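Local atomic coordinates of esterase YdiI (Escherichia coli, PDB entry 4K49), a protein that hydrolyses 1,4-dihydroxy-2-naphthoyl-CoA to 1,4-dihydroxy-2-naphthoate and CoA in menaquinone biosynthesis, and also cleaves many other acyl-CoA thioesters. Residues L36-P41 and E63-V68. Numbering follows the deposited sequence.
Sequences LEATMP and ESIGSV. With HFQ (2,4-dihydroxyphenacyl coenzyme A), chain F.
The dihydroxyphenyl ring of the bound substrate analogue rests with one face over Ser67, whose CB lies 3.3 Å from C7B of the ligand; on that same side, displaced outward toward the rim, Ser64 CA approaches C4B and Val68 CB approaches the hydroxyl O2B. The Glu63 carboxylate, inferred to be nucleophile or proton acceptor, sets OE2 3.3 Å from the ligand methylene CB; its OE1 bonds to His89 of the second subunit. An alanine in place of Glu63 would probably leave that histidine without its mate and the analogue's methylene without a carboxylate beside it. Ser67 OG and N both grip Glu63 O, from opposite faces of its carbonyl plane, the hydroxyl at 2.7 Å. Toward strand 36-41 the contact is apolar. Ile65, with CG1 anti to the carbonyl carbon (chi1 -55°), reaches Ala38 CB with CD1 at 3.7 Å and lays CG2 against Leu36 CB. Leu36 CD2 meets Val68 CG1 at 3.6 Å, the two side chains crossing nearly at a right angle, and Phe28 of the neighbouring strand touches both. This short run of helix 55-72 thus serves sheet and ligand at once, as in the hotdog fold, where an antiparallel sheet wraps a central helix and the active site draws on two subunits.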
ATOM      1  N   LEU A  36      -1.227 -18.898   1.236  1.00  4.38           N
ATOM      2  CA  LEU A  36       0.080 -18.439   0.788  1.00  4.45           C
ATOM      3  C   LEU A  36       0.589 -17.496   1.874  1.00  9.26           C
ATOM      4  O   LEU A  36      -0.187 -16.715   2.437  1.00  9.54           O
ATOM      5  CB  LEU A  36      -0.050 -17.735  -0.567  1.00  8.39           C
ATOM      6  CG  LEU A  36       1.226 -17.359  -1.319  1.00 10.65           C
ATOM      7  CD1 LEU A  36       2.118 -18.580  -1.521  1.00  6.53           C
ATOM      8  CD2 LEU A  36       0.883 -16.708  -2.653  1.00  6.67           C
ATOM      9  N   GLU A  37       1.876 -17.578   2.194  1.00  4.82           N
ATOM     10  CA  GLU A  37       2.429 -16.807   3.301  1.00  2.74           C
ATOM     11  C   GLU A  37       3.744 -16.136   2.905  1.00  6.16           C
ATOM     12  O   GLU A  37       4.609 -16.761   2.274  1.00  7.66           O
ATOM     13  CB  GLU A  37       2.639 -17.721   4.522  1.00  5.15           C
ATOM     14  CG  GLU A  37       3.357 -17.061   5.713  1.00  4.83           C
ATOM     15  CD  GLU A  37       3.583 -18.031   6.869  1.00 14.13           C
ATOM     16  OE1 GLU A  37       2.594 -18.565   7.406  1.00 12.74           O
ATOM     17  OE2 GLU A  37       4.750 -18.259   7.244  1.00 17.13           O
ATOM     18  N   ALA A  38       3.883 -14.862   3.270  1.00  4.59           N
ATOM     19  CA  ALA A  38       5.099 -14.099   2.992  1.00  5.50           C
ATOM     20  C   ALA A  38       5.411 -13.160   4.153  1.00  7.56           C
ATOM     21  O   ALA A  38       4.514 -12.718   4.883  1.00  6.24           O
ATOM     22  CB  ALA A  38       4.975 -13.322   1.685  1.00  4.02           C
ATOM     23  N   THR A  39       6.691 -12.862   4.332  1.00  7.16           N
ATOM     24  CA  THR A  39       7.103 -11.928   5.364  1.00  5.17           C
ATOM     25  C   THR A  39       7.750 -10.685   4.737  1.00  5.00           C
ATOM     26  O   THR A  39       8.105 -10.683   3.557  1.00  6.28           O
ATOM     27  CB  THR A  39       8.081 -12.586   6.360  1.00 10.48           C
ATOM     28  OG1 THR A  39       9.232 -13.058   5.651  1.00 10.08           O
ATOM     29  CG2 THR A  39       7.416 -13.765   7.065  1.00  8.51           C
ATOM     30  N   MET A  40       7.899  -9.636   5.542  1.00  2.82           N
ATOM     31  CA  MET A  40       8.412  -8.347   5.079  1.00  4.64           C
ATOM     32  C   MET A  40       9.034  -7.662   6.295  1.00  5.57           C
ATOM     33  O   MET A  40       8.479  -7.731   7.401  1.00  5.49           O
ATOM     34  CB  MET A  40       7.265  -7.498   4.502  1.00  3.23           C
ATOM     35  CG  MET A  40       7.658  -6.063   4.124  1.00  6.91           C
ATOM     36  SD  MET A  40       6.231  -5.076   3.563  1.00  6.81           S
ATOM     37  CE  MET A  40       5.384  -4.824   5.110  1.00  3.72           C
ATOM     38  N   PRO A  41      10.207  -7.030   6.120  1.00  4.42           N
ATOM     39  CA  PRO A  41      10.833  -6.420   7.291  1.00  4.51           C
ATOM     40  C   PRO A  41      10.204  -5.082   7.646  1.00  4.35           C
ATOM     41  O   PRO A  41       9.584  -4.422   6.793  1.00  3.60           O
ATOM     42  CB  PRO A  41      12.282  -6.201   6.835  1.00  5.72           C
ATOM     43  CG  PRO A  41      12.187  -6.042   5.347  1.00  5.65           C
ATOM     44  CD  PRO A  41      11.089  -6.999   4.940  1.00  7.03           C
ATOM     45  N   GLU A  63      -1.350  -6.841  -0.998  1.00  3.32           N
ATOM     46  CA  GLU A  63      -1.647  -6.926  -2.419  1.00  4.05           C
ATOM     47  C   GLU A  63      -0.646  -7.832  -3.151  1.00  4.89           C
ATOM     48  O   GLU A  63      -1.015  -8.501  -4.108  1.00  3.55           O
ATOM     49  CB  GLU A  63      -1.747  -5.545  -3.076  1.00  3.66           C
ATOM     50  CG  GLU A  63      -2.240  -5.649  -4.529  1.00  6.08           C
ATOM     51  CD  GLU A  63      -2.975  -4.425  -5.018  1.00  5.37           C
ATOM     52  OE1 GLU A  63      -3.352  -3.554  -4.205  1.00  6.16           O
ATOM     53  OE2 GLU A  63      -3.183  -4.329  -6.241  1.00  8.69           O
ATOM     54  N   SER A  64       0.602  -7.882  -2.686  1.00  3.48           N
ATOM     55  CA  SER A  64       1.597  -8.780  -3.285  1.00  1.84           C
ATOM     56  C   SER A  64       1.210 -10.251  -3.119  1.00  3.82           C
ATOM     57  O   SER A  64       1.261 -11.033  -4.078  1.00  5.86           O
ATOM     58  CB  SER A  64       2.987  -8.563  -2.667  1.00  4.02           C
ATOM     59  OG  SER A  64       3.463  -7.244  -2.885  1.00  4.98           O
ATOM     60  N   ILE A  65       0.833 -10.635  -1.901  1.00  1.77           N
ATOM     61  CA  ILE A  65       0.486 -12.031  -1.644  1.00  4.72           C
ATOM     62  C   ILE A  65      -0.828 -12.382  -2.344  1.00  4.32           C
ATOM     63  O   ILE A  65      -0.897 -13.368  -3.085  1.00  2.64           O
ATOM     64  CB  ILE A  65       0.360 -12.330  -0.140  1.00  2.64           C
ATOM     65  CG1 ILE A  65       1.633 -11.920   0.601  1.00  3.54           C
ATOM     66  CG2 ILE A  65       0.097 -13.829   0.096  1.00  1.60           C
ATOM     67  CD1 ILE A  65       1.491 -12.101   2.110  1.00  5.09           C
ATOM     68  N   GLY A  66      -1.861 -11.569  -2.134  1.00  4.68           N
ATOM     69  CA  GLY A  66      -3.161 -11.834  -2.738  1.00  2.44           C
ATOM     70  C   GLY A  66      -3.151 -11.878  -4.263  1.00  3.64           C
ATOM     71  O   GLY A  66      -3.792 -12.746  -4.878  1.00  2.98           O
ATOM     72  N   SER A  67      -2.425 -10.955  -4.888  1.00  2.59           N
ATOM     73  CA  SER A  67      -2.360 -10.907  -6.346  1.00  3.11           C
ATOM     74  C   SER A  67      -1.637 -12.123  -6.914  1.00  4.55           C
ATOM     75  O   SER A  67      -2.052 -12.676  -7.937  1.00  2.54           O
ATOM     76  CB  SER A  67      -1.655  -9.637  -6.832  1.00  4.69           C
ATOM     77  OG  SER A  67      -2.344  -8.449  -6.473  1.00  5.88           O
ATOM     78  N   VAL A  68      -0.536 -12.535  -6.298  1.00  6.82           N
ATOM     79  CA  VAL A  68       0.181 -13.667  -6.884  1.00  4.15           C
ATOM     80  C   VAL A  68      -0.560 -14.963  -6.575  1.00  8.71           C
ATOM     81  O   VAL A  68      -0.572 -15.887  -7.388  1.00  4.80           O
ATOM     82  CB  VAL A  68       1.685 -13.713  -6.502  1.00  6.35           C
ATOM     83  CG1 VAL A  68       1.885 -14.264  -5.118  1.00  4.36           C
ATOM     84  CG2 VAL A  68       2.448 -14.572  -7.512  1.00  7.19           C
TER
HETATM   85  CB  HFQ F 201      -1.808  -6.011  -8.692  1.00  7.18           C
HETATM   86  N1A HFQ F 201      -6.062  -5.460 -20.752  1.00 28.17           N
HETATM   87  O1A HFQ F 201     -13.369   0.627 -19.324  1.00 15.47           O
HETATM   88  P1A HFQ F 201     -12.289   0.908 -18.265  1.00 19.09           P
HETATM   89  C1B HFQ F 201      -0.371  -5.973  -8.091  1.00  6.64           C
HETATM   90  O1B HFQ F 201       0.066  -4.870  -7.627  1.00  3.16           O
HETATM   91  C1D HFQ F 201      -8.081  -0.975 -20.471  1.00 18.09           C
HETATM   92  S1P HFQ F 201      -1.838  -5.363 -10.356  1.00  6.04           S
HETATM   93  C2A HFQ F 201      -5.471  -4.255 -20.738  1.00 25.58           C
HETATM   94  O2A HFQ F 201     -12.199   2.415 -17.976  1.00 25.58           O
HETATM   95  P2A HFQ F 201     -12.750  -1.424 -16.870  1.00 18.96           P
HETATM   96  C2B HFQ F 201       0.501  -7.170  -8.073  1.00  6.82           C
HETATM   97  O2B HFQ F 201       3.024 -10.459  -7.848  1.00 13.54           O
HETATM   98  C2D HFQ F 201      -9.156  -0.344 -21.125  1.00 25.35           C
HETATM   99  O2D HFQ F 201      -9.071  -0.425 -22.553  1.00 18.81           O
HETATM  100  C2P HFQ F 201      -1.565  -3.612 -10.258  1.00  3.70           C
HETATM  101  N3A HFQ F 201      -6.203  -3.129 -20.653  1.00 25.86           N
HETATM  102  O3A HFQ F 201     -12.613   0.159 -16.938  1.00 16.53           O
HETATM  103  C3B HFQ F 201       1.495  -7.223  -7.087  1.00  6.54           C
HETATM  104  O3B HFQ F 201      -0.604  -8.216  -9.979  1.00  9.91           O
HETATM  105  C3D HFQ F 201      -8.992   1.024 -20.732  1.00 14.06           C
HETATM  106  O3D HFQ F 201      -7.838   1.521 -21.459  1.00 21.52           O
HETATM  107  P3D HFQ F 201      -7.960   2.753 -22.544  1.00 24.22           P
HETATM  108  C3P HFQ F 201      -2.709  -2.773  -9.782  1.00  4.07           C
HETATM  109  C4A HFQ F 201      -7.553  -3.200 -20.585  1.00 20.45           C
HETATM  110  O4A HFQ F 201     -13.663  -1.778 -15.791  1.00 20.74           O
HETATM  111  C4B HFQ F 201       2.327  -8.311  -7.022  1.00  6.74           C
HETATM  112  C4D HFQ F 201      -8.607   0.943 -19.348  1.00 20.81           C
HETATM  113  O4D HFQ F 201      -8.083  -0.403 -19.170  1.00 15.89           O
HETATM  114  N4P HFQ F 201      -3.904  -2.945 -10.443  1.00  4.03           N
HETATM  115  C5A HFQ F 201      -8.202  -4.425 -20.599  1.00 20.07           C
HETATM  116  O5A HFQ F 201     -13.306  -2.011 -18.172  1.00 22.00           O
HETATM  117  C5B HFQ F 201       2.179  -9.362  -7.934  1.00  5.19           C
HETATM  118  C5D HFQ F 201      -9.788   1.142 -18.498  1.00 12.73           C
HETATM  119  O5D HFQ F 201     -10.903   0.392 -18.785  1.00 19.85           O
HETATM  120  C5P HFQ F 201      -4.079  -2.501 -11.777  1.00  9.35           C
HETATM  121  O5P HFQ F 201      -3.125  -1.910 -12.402  1.00  4.36           O
HETATM  122  C6A HFQ F 201      -7.405  -5.593 -20.688  1.00 21.28           C
HETATM  123  N6A HFQ F 201      -8.017  -6.900 -20.702  1.00 20.29           N
HETATM  124  O6A HFQ F 201     -11.312  -1.972 -16.626  1.00 11.54           O
HETATM  125  C6B HFQ F 201       1.189  -9.314  -8.922  1.00  9.88           C
HETATM  126  C6P HFQ F 201      -5.394  -2.694 -12.492  1.00  3.36           C
HETATM  127  N7A HFQ F 201      -9.548  -4.165 -20.510  1.00 14.53           N
HETATM  128  O7A HFQ F 201      -8.275   2.112 -23.990  1.00 32.67           O
HETATM  129  C7B HFQ F 201       0.361  -8.227  -8.993  1.00  8.93           C
HETATM  130  C7P HFQ F 201      -5.929  -1.351 -13.009  1.00  7.13           C
HETATM  131  C8A HFQ F 201      -9.743  -2.836 -20.456  1.00 20.00           C
HETATM  132  O8A HFQ F 201      -9.033   3.655 -22.168  1.00 21.04           O
HETATM  133  N8P HFQ F 201      -7.313  -1.351 -13.447  1.00  3.04           N
HETATM  134  N9A HFQ F 201      -8.528  -2.255 -20.508  1.00 23.63           N
HETATM  135  O9A HFQ F 201      -6.621   3.501 -22.590  1.00 17.63           O
HETATM  136  C9P HFQ F 201      -7.615  -1.776 -14.818  1.00  8.86           C
HETATM  137  O9P HFQ F 201      -6.733  -2.109 -15.527  1.00  8.78           O
HETATM  138  CAP HFQ F 201      -9.074  -1.759 -15.240  1.00  9.33           C
HETATM  139  OAP HFQ F 201      -9.870  -1.316 -14.180  1.00  8.52           O
HETATM  140  CBP HFQ F 201      -9.551  -3.155 -15.654  1.00 10.72           C
HETATM  141  CCP HFQ F 201     -11.003  -3.043 -15.824  1.00  9.71           C
HETATM  142  CDP HFQ F 201      -8.891  -3.536 -16.995  1.00 10.93           C
HETATM  143  CEP HFQ F 201      -9.218  -4.130 -14.599  1.00  9.11           C